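Local coordinates for protein phosphoserine phosphatase RsbX (Bacillus subtilis, PDB 3W45) that dephosphorylates phosphoserine on the stressosome protein RsbS and so acts as a negative regulator of sigma-B activity in the general stress response, at residues 39-44 with 90-95; 154-159 with 187-192. One frame throughout, in Å; residues are numbered along the deposited sequence.

Contact 1: 39-44 with 90-95. With CO (cobalt (II) ion), chain C.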
ATOM      1  N   ILE A  39      10.069  -2.845   2.648  1.00 16.40           N
ATOM      2  CA  ILE A  39       9.319  -1.642   3.037  1.00 18.05           C
ATOM      3  C   ILE A  39       8.416  -1.289   1.852  1.00 17.30           C
ATOM      4  O   ILE A  39       8.833  -1.354   0.683  1.00 16.30           O
ATOM      5  CB  ILE A  39      10.241  -0.434   3.423  1.00 18.04           C
ATOM      6  CG1 ILE A  39       9.395   0.790   3.749  1.00 22.36           C
ATOM      7  CG2 ILE A  39      11.132  -0.020   2.252  1.00 20.02           C
ATOM      8  CD1 ILE A  39       8.765   0.775   4.997  1.00 22.96           C
ATOM      9  N   CYS A  40       7.167  -0.960   2.134  1.00 17.61           N
ATOM     10  CA  CYS A  40       6.383  -0.403   1.072  1.00 18.42           C
ATOM     11  C   CYS A  40       5.310   0.537   1.590  1.00 17.19           C
ATOM     12  O   CYS A  40       4.952   0.510   2.777  1.00 18.17           O
ATOM     13  CB  CYS A  40       5.850  -1.484   0.163  1.00 19.89           C
ATOM     14  SG  CYS A  40       4.532  -2.441   0.837  1.00 24.57           S
ATOM     15  N   ALA A  41       4.821   1.368   0.684  1.00 15.38           N
ATOM     16  CA  ALA A  41       3.854   2.395   1.069  1.00 14.29           C
ATOM     17  C   ALA A  41       3.036   2.757  -0.131  1.00 14.44           C
ATOM     18  O   ALA A  41       3.517   2.727  -1.255  1.00 15.21           O
ATOM     19  CB  ALA A  41       4.574   3.640   1.614  1.00 16.07           C
ATOM     20  N   VAL A  42       1.784   3.091   0.108  1.00 12.95           N
ATOM     21  CA  VAL A  42       0.920   3.583  -0.963  1.00 13.72           C
ATOM     22  C   VAL A  42       0.191   4.800  -0.387  1.00 13.42           C
ATOM     23  O   VAL A  42      -0.253   4.766   0.766  1.00 14.64           O
ATOM     24  CB  VAL A  42      -0.096   2.490  -1.367  1.00 12.30           C
ATOM     25  CG1 VAL A  42      -1.090   3.030  -2.366  1.00 15.34           C
ATOM     26  CG2 VAL A  42       0.603   1.215  -1.959  1.00 14.20           C
ATOM     27  N   ALA A  43       0.123   5.882  -1.168  1.00 13.86           N
ATOM     28  CA  ALA A  43      -0.585   7.089  -0.744  1.00 13.34           C
ATOM     29  C   ALA A  43      -1.455   7.658  -1.858  1.00 13.48           C
ATOM     30  O   ALA A  43      -1.185   7.456  -3.045  1.00 14.04           O
ATOM     31  CB  ALA A  43       0.433   8.149  -0.271  1.00 13.38           C
ATOM     32  N   ASP A  44      -2.489   8.395  -1.463  1.00 12.45           N
ATOM     33  CA  ASP A  44      -3.401   9.022  -2.391  1.00 13.49           C
ATOM     34  C   ASP A  44      -3.532  10.455  -1.940  1.00 14.56           C
ATOM     35  O   ASP A  44      -4.097  10.710  -0.865  1.00 14.65           O
ATOM     36  CB  ASP A  44      -4.758   8.246  -2.312  1.00 13.68           C
ATOM     37  CG  ASP A  44      -5.806   8.779  -3.275  1.00 15.38           C
ATOM     38  OD1 ASP A  44      -5.513   9.803  -3.913  1.00 12.54           O
ATOM     39  OD2 ASP A  44      -6.883   8.134  -3.404  1.00 16.03           O
ATOM     40  N   ALA A  90      -2.747   7.348   3.480  1.00 14.98           N
ATOM     41  CA  ALA A  90      -1.529   6.550   3.275  1.00 15.02           C
ATOM     42  C   ALA A  90      -1.493   5.322   4.150  1.00 15.41           C
ATOM     43  O   ALA A  90      -2.026   5.317   5.284  1.00 16.75           O
ATOM     44  CB  ALA A  90      -0.249   7.419   3.545  1.00 15.14           C
ATOM     45  N   SER A  91      -0.816   4.303   3.654  1.00 14.52           N
ATOM     46  CA  SER A  91      -0.547   3.074   4.416  1.00 15.15           C
ATOM     47  C   SER A  91       0.912   2.689   4.252  1.00 14.37           C
ATOM     48  O   SER A  91       1.472   2.759   3.134  1.00 14.38           O
ATOM     49  CB  SER A  91      -1.416   1.951   3.863  1.00 14.71           C
ATOM     50  OG  SER A  91      -2.767   2.310   4.067  1.00 19.11           O
ATOM     51  N   ILE A  92       1.535   2.311   5.365  1.00 14.40           N
ATOM     52  CA  ILE A  92       2.950   1.884   5.360  1.00 14.96           C
ATOM     53  C   ILE A  92       3.099   0.483   5.949  1.00 14.07           C
ATOM     54  O   ILE A  92       2.563   0.222   7.019  1.00 14.19           O
ATOM     55  CB  ILE A  92       3.822   2.907   6.145  1.00 15.47           C
ATOM     56  CG1 ILE A  92       3.679   4.288   5.473  1.00 16.90           C
ATOM     57  CG2 ILE A  92       5.324   2.493   6.115  1.00 17.15           C
ATOM     58  CD1 ILE A  92       4.269   5.442   6.276  1.00 22.87           C
ATOM     59  N   LEU A  93       3.830  -0.383   5.261  1.00 14.99           N
ATOM     60  CA  LEU A  93       4.004  -1.758   5.702  1.00 15.49           C
ATOM     61  C   LEU A  93       5.485  -2.087   5.725  1.00 15.93           C
ATOM     62  O   LEU A  93       6.217  -1.788   4.783  1.00 15.26           O
ATOM     63  CB  LEU A  93       3.250  -2.712   4.730  1.00 15.68           C
ATOM     64  CG  LEU A  93       3.567  -4.227   4.809  1.00 15.33           C
ATOM     65  CD1 LEU A  93       2.940  -4.843   6.073  1.00 16.21           C
ATOM     66  CD2 LEU A  93       3.030  -4.978   3.542  1.00 15.49           C
ATOM     67  N   LYS A  94       5.927  -2.715   6.808  1.00 14.59           N
ATOM     68  CA  LYS A  94       7.272  -3.267   6.849  1.00 15.56           C
ATOM     69  C   LYS A  94       7.201  -4.758   7.148  1.00 15.47           C
ATOM     70  O   LYS A  94       6.355  -5.216   7.935  1.00 14.57           O
ATOM     71  CB  LYS A  94       8.117  -2.559   7.919  1.00 14.95           C
ATOM     72  CG  LYS A  94       8.427  -1.104   7.564  1.00 18.62           C
ATOM     73  CD  LYS A  94       9.410  -0.420   8.573  1.00 21.47           C
ATOM     74  CE  LYS A  94      10.837  -0.988   8.406  1.00 22.37           C
ATOM     75  NZ  LYS A  94      11.756  -0.479   9.469  1.00 23.74           N
ATOM     76  N   ILE A  95       8.090  -5.512   6.522  1.00 16.26           N
ATOM     77  CA  ILE A  95       8.143  -6.963   6.749  1.00 15.47           C
ATOM     78  C   ILE A  95       9.596  -7.369   7.056  1.00 17.08           C
ATOM     79  O   ILE A  95      10.513  -7.010   6.326  1.00 18.02           O
ATOM     80  CB  ILE A  95       7.622  -7.765   5.523  1.00 16.75           C
ATOM     81  CG1 ILE A  95       6.199  -7.309   5.145  1.00 15.42           C
ATOM     82  CG2 ILE A  95       7.617  -9.298   5.803  1.00 15.52           C
ATOM     83  CD1 ILE A  95       5.605  -7.955   3.849  1.00 15.34           C
TER
HETATM   84 CO    CO C 201      -8.220   7.933  -5.013  0.69 17.82          CO
HETATM   85  O   HOH W   1      -7.582   9.763  -6.059  1.00 16.06           O
HETATM   86  O   HOH W   2      -6.808   6.823  -5.938  1.00 14.62           O
HETATM   87  O   HOH W   3      -9.651   9.301  -4.130  1.00 14.98           O
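One residue beyond the pair formed by A43 and A90, a buried strand supplies a metal ligand: D44, whose backbone bonds to T89, binds the cobalt ion through OD2 at 2.1 Å. The strand axes run antiparallel at 178°. C40 and L93 form a hydrogen-bonded pair with both bonds present, L93 N to C40 O being nearly straight at 175°; V42 and S91 form the second such pair. In between, the non-hydrogen-bonded pair A41 and I92 brings A41 CA to 3.2 Å from S91 O, a CA-H...O contact. The two faces pack differently. On one, C40 SG, set between the backbone N and the carbonyl carbon (chi1 74°), lies against L93 CD2 at 4.0 Å. On the other, A43 CB and A90 CB touch at 3.9 Å, and A41 CB lies against I92 CG1. The carboxylate of D44 divides its work: OD2 takes the metal, while OD1 lies 3.0 Å from a metal-bound water that D189 OD1 also approaches, more acceptors than that water has protons for. S91 OG bonds to S106 and Y104, and K94 NZ to the carbonyl of E69. Strands 27-33 and 101-107 flank the pair in the five-stranded sheet; helices 49-65 and 71-81 cover the face of A41, A43 and I92, and V42 on the other face meets T155.

Contact 2: 154-159 with 187-192. With CO (cobalt (II) ion), chain C.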
ATOM      1  N   HIS A 154      -4.031  -1.253  -1.525  1.00 12.73           N
ATOM      2  CA  HIS A 154      -4.620  -0.526  -2.647  1.00 14.02           C
ATOM      3  C   HIS A 154      -5.285   0.820  -2.329  1.00 13.71           C
ATOM      4  O   HIS A 154      -5.870   1.027  -1.247  1.00 14.11           O
ATOM      5  CB  HIS A 154      -5.593  -1.445  -3.399  1.00 14.80           C
ATOM      6  CG  HIS A 154      -6.883  -1.693  -2.694  1.00 15.28           C
ATOM      7  ND1 HIS A 154      -7.924  -0.790  -2.711  1.00 15.49           N
ATOM      8  CD2 HIS A 154      -7.329  -2.767  -1.997  1.00 16.89           C
ATOM      9  CE1 HIS A 154      -8.942  -1.280  -2.026  1.00 19.62           C
ATOM     10  NE2 HIS A 154      -8.610  -2.483  -1.586  1.00 17.92           N
ATOM     11  N   THR A 155      -5.222   1.722  -3.294  1.00 13.64           N
ATOM     12  CA  THR A 155      -5.981   2.993  -3.162  1.00 13.94           C
ATOM     13  C   THR A 155      -7.464   2.822  -3.478  1.00 14.75           C
ATOM     14  O   THR A 155      -7.892   1.791  -3.996  1.00 14.07           O
ATOM     15  CB  THR A 155      -5.419   4.105  -4.029  1.00 13.68           C
ATOM     16  OG1 THR A 155      -5.404   3.707  -5.414  1.00 16.14           O
ATOM     17  CG2 THR A 155      -3.992   4.471  -3.592  1.00 14.50           C
ATOM     18  N   ASP A 156      -8.241   3.850  -3.178  1.00 15.49           N
ATOM     19  CA  ASP A 156      -9.705   3.784  -3.380  1.00 16.65           C
ATOM     20  C   ASP A 156     -10.134   3.706  -4.841  1.00 17.55           C
ATOM     21  O   ASP A 156     -11.298   3.435  -5.099  1.00 18.58           O
ATOM     22  CB  ASP A 156     -10.418   4.943  -2.650  1.00 16.10           C
ATOM     23  CG  ASP A 156     -10.023   6.318  -3.199  1.00 14.48           C
ATOM     24  OD1 ASP A 156      -9.166   6.390  -4.126  1.00 13.86           O
ATOM     25  OD2 ASP A 156     -10.511   7.328  -2.666  1.00 15.03           O
ATOM     26  N   GLY A 157      -9.219   3.902  -5.786  1.00 17.29           N
ATOM     27  CA  GLY A 157      -9.554   3.711  -7.197  1.00 18.56           C
ATOM     28  C   GLY A 157      -9.841   2.249  -7.538  1.00 19.45           C
ATOM     29  O   GLY A 157     -10.455   1.964  -8.578  1.00 19.35           O
ATOM     30  N   LEU A 158      -9.397   1.321  -6.678  1.00 19.27           N
ATOM     31  CA  LEU A 158      -9.705  -0.114  -6.814  1.00 20.17           C
ATOM     32  C   LEU A 158     -10.865  -0.436  -5.909  1.00 21.13           C
ATOM     33  O   LEU A 158     -10.731  -0.392  -4.689  1.00 21.27           O
ATOM     34  CB  LEU A 158      -8.492  -1.016  -6.445  1.00 18.93           C
ATOM     35  CG  LEU A 158      -8.723  -2.525  -6.637  1.00 18.54           C
ATOM     36  CD1 LEU A 158      -8.890  -2.921  -8.091  1.00 18.56           C
ATOM     37  CD2 LEU A 158      -7.597  -3.344  -6.028  1.00 17.17           C
ATOM     38  N   ASN A 159     -11.994  -0.799  -6.525  1.00 22.92           N
ATOM     39  CA  ASN A 159     -13.184  -1.164  -5.783  1.00 25.34           C
ATOM     40  C   ASN A 159     -13.599  -2.587  -6.154  1.00 25.62           C
ATOM     41  O   ASN A 159     -14.057  -2.831  -7.276  1.00 25.31           O
ATOM     42  CB  ASN A 159     -14.302  -0.185  -6.092  1.00 27.12           C
ATOM     43  CG  ASN A 159     -15.560  -0.482  -5.288  1.00 30.78           C
ATOM     44  OD1 ASN A 159     -15.500  -1.108  -4.207  1.00 33.52           O
ATOM     45  ND2 ASN A 159     -16.710  -0.035  -5.807  1.00 35.67           N
ATOM     46  N   ARG A 187     -11.408   3.135 -14.935  1.00 36.27           N
ATOM     47  CA  ARG A 187     -10.513   4.278 -14.632  1.00 34.49           C
ATOM     48  C   ARG A 187     -11.258   5.541 -14.147  1.00 32.56           C
ATOM     49  O   ARG A 187     -10.910   6.656 -14.554  1.00 31.68           O
ATOM     50  CB  ARG A 187      -9.583   4.603 -15.830  1.00 35.28           C
ATOM     51  CG  ARG A 187      -8.860   3.382 -16.458  1.00 36.42           C
ATOM     52  CD  ARG A 187      -8.126   3.740 -17.747  1.00 40.76           C
ATOM     53  NE  ARG A 187      -7.257   4.896 -17.551  1.00 42.20           N
ATOM     54  CZ  ARG A 187      -6.204   5.209 -18.303  1.00 42.18           C
ATOM     55  NH1 ARG A 187      -5.867   4.438 -19.328  1.00 43.43           N
ATOM     56  NH2 ARG A 187      -5.476   6.283 -18.014  1.00 38.67           N
ATOM     57  N   LYS A 188     -12.272   5.370 -13.280  1.00 29.55           N
ATOM     58  CA  LYS A 188     -12.970   6.505 -12.645  1.00 27.07           C
ATOM     59  C   LYS A 188     -12.063   7.332 -11.716  1.00 25.04           C
ATOM     60  O   LYS A 188     -12.332   8.500 -11.432  1.00 24.77           O
ATOM     61  CB  LYS A 188     -14.139   6.008 -11.789  1.00 28.17           C
ATOM     62  CG  LYS A 188     -15.346   6.938 -11.761  1.00 32.51           C
ATOM     63  CD  LYS A 188     -16.106   6.895 -13.120  1.00 36.75           C
ATOM     64  CE  LYS A 188     -16.614   5.476 -13.446  1.00 39.66           C
ATOM     65  NZ  LYS A 188     -16.759   5.242 -14.925  1.00 39.32           N
ATOM     66  N   ASP A 189     -11.022   6.690 -11.176  1.00 21.72           N
ATOM     67  CA  ASP A 189     -10.055   7.381 -10.328  1.00 19.55           C
ATOM     68  C   ASP A 189      -8.691   6.801 -10.637  1.00 17.81           C
ATOM     69  O   ASP A 189      -8.596   5.758 -11.286  1.00 18.08           O
ATOM     70  CB  ASP A 189     -10.418   7.120  -8.845  1.00 18.57           C
ATOM     71  CG  ASP A 189      -9.567   7.936  -7.865  1.00 17.92           C
ATOM     72  OD1 ASP A 189      -8.874   8.905  -8.285  1.00 17.16           O
ATOM     73  OD2 ASP A 189      -9.600   7.612  -6.659  1.00 16.27           O
ATOM     74  N   ASP A 190      -7.627   7.476 -10.196  1.00 17.76           N
ATOM     75  CA  ASP A 190      -6.300   6.809 -10.157  1.00 17.25           C
ATOM     76  C   ASP A 190      -6.417   5.506  -9.380  1.00 17.14           C
ATOM     77  O   ASP A 190      -7.149   5.443  -8.389  1.00 17.97           O
ATOM     78  CB  ASP A 190      -5.253   7.693  -9.483  1.00 17.33           C
ATOM     79  CG  ASP A 190      -5.094   9.042 -10.184  1.00 18.26           C
ATOM     80  OD1 ASP A 190      -5.219   9.088 -11.427  1.00 20.55           O
ATOM     81  OD2 ASP A 190      -4.887  10.061  -9.490  1.00 18.78           O
ATOM     82  N   LEU A 191      -5.712   4.470  -9.853  1.00 17.40           N
ATOM     83  CA  LEU A 191      -5.804   3.126  -9.272  1.00 17.13           C
ATOM     84  C   LEU A 191      -4.375   2.628  -9.077  1.00 16.94           C
ATOM     85  O   LEU A 191      -3.590   2.551 -10.031  1.00 17.75           O
ATOM     86  CB  LEU A 191      -6.562   2.173 -10.224  1.00 17.32           C
ATOM     87  CG  LEU A 191      -7.116   0.867  -9.625  1.00 20.52           C
ATOM     88  CD1 LEU A 191      -8.274   0.324 -10.476  1.00 23.22           C
ATOM     89  CD2 LEU A 191      -6.050  -0.176  -9.496  1.00 22.04           C
ATOM     90  N   THR A 192      -4.022   2.368  -7.819  1.00 15.84           N
ATOM     91  CA  THR A 192      -2.708   1.826  -7.485  1.00 14.42           C
ATOM     92  C   THR A 192      -2.890   0.615  -6.556  1.00 14.50           C
ATOM     93  O   THR A 192      -3.670   0.670  -5.596  1.00 13.87           O
ATOM     94  CB  THR A 192      -1.876   2.850  -6.706  1.00 15.36           C
ATOM     95  OG1 THR A 192      -1.749   4.064  -7.479  1.00 16.78           O
ATOM     96  CG2 THR A 192      -0.480   2.280  -6.385  1.00 16.11           C
TER
HETATM   97 CO    CO C 201      -8.220   7.933  -5.013  0.69 17.82          CO
HETATM   98  O   HOH W   3      -9.651   9.301  -4.130  1.00 14.98           O
HETATM   99  O   HOH W   4     -10.932   3.443 -10.739  1.00 29.70           O
HETATM  100  O   HOH W   1      -7.582   9.763  -6.059  1.00 16.06           O
HETATM  101  O   HOH W   2      -6.808   6.823  -5.938  1.00 14.62           O
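Metal coordination joins D156 and D189: OD1 of D156 binds the cobalt ion at 2.0 Å and OD2 of D189 binds it at 2.2 Å. These two oxygens lie 2.8 Å apart, a closeness explained by the shared cation, and the carboxylate planes are turned 63° from each other. D44 and three waters complete the six ligands. D156 OD2 accepts from one metal-bound water and from N109 ND2; D190 O takes another such water at 2.8 Å. Among direct hydrogen bonds, T155 and T192 are joined twice, T155 N to T192 O and T192 N to T155 OG1 (3.1 Å, 152°). With chi1 at 58° the hydroxyl can take the N-H of T192, and it also hydrogen-bonds to D27 OD2. T155 O is gripped from opposite faces by L158 N, which closes a type I turn, and by H154 ND1 at 2.9 Å; the oxygen lies in the imidazole plane although ND1 stands above the carbonyl plane. A CA-H...O contact sets G157 CA 3.2 Å from D190 O. Apolar packing puts L191 CG against L158 CB at 3.9 Å. Two loops thus bring aspartates to one metal of the aspartate-lined centre of PPM (PP2C-type) phosphatases; these residues bind a single cobalt ion here.

How the contacts relate
Contact 1 closes before contact 2 opens along the chain, and their centres lie 16 Å apart. Contact 1 belongs to the five-stranded antiparallel sheet; contact 2 lies where two inner strands of the six-stranded sheet reach the metal, the loop after strand 150-154 meeting the start of strand 191-198. The sheets face each other here: V42 CG1 packs on T155 CG2 at 3.5 Å. Both contacts meet at the cobalt ion, where D44 OD2 comes within 3.0 Å of D156 OD1, and they share its three waters. Each sheet therefore contributes to one metal site, consistent with the beta-sandwich of PPM phosphatases, whose metal centre lies at the sandwich end.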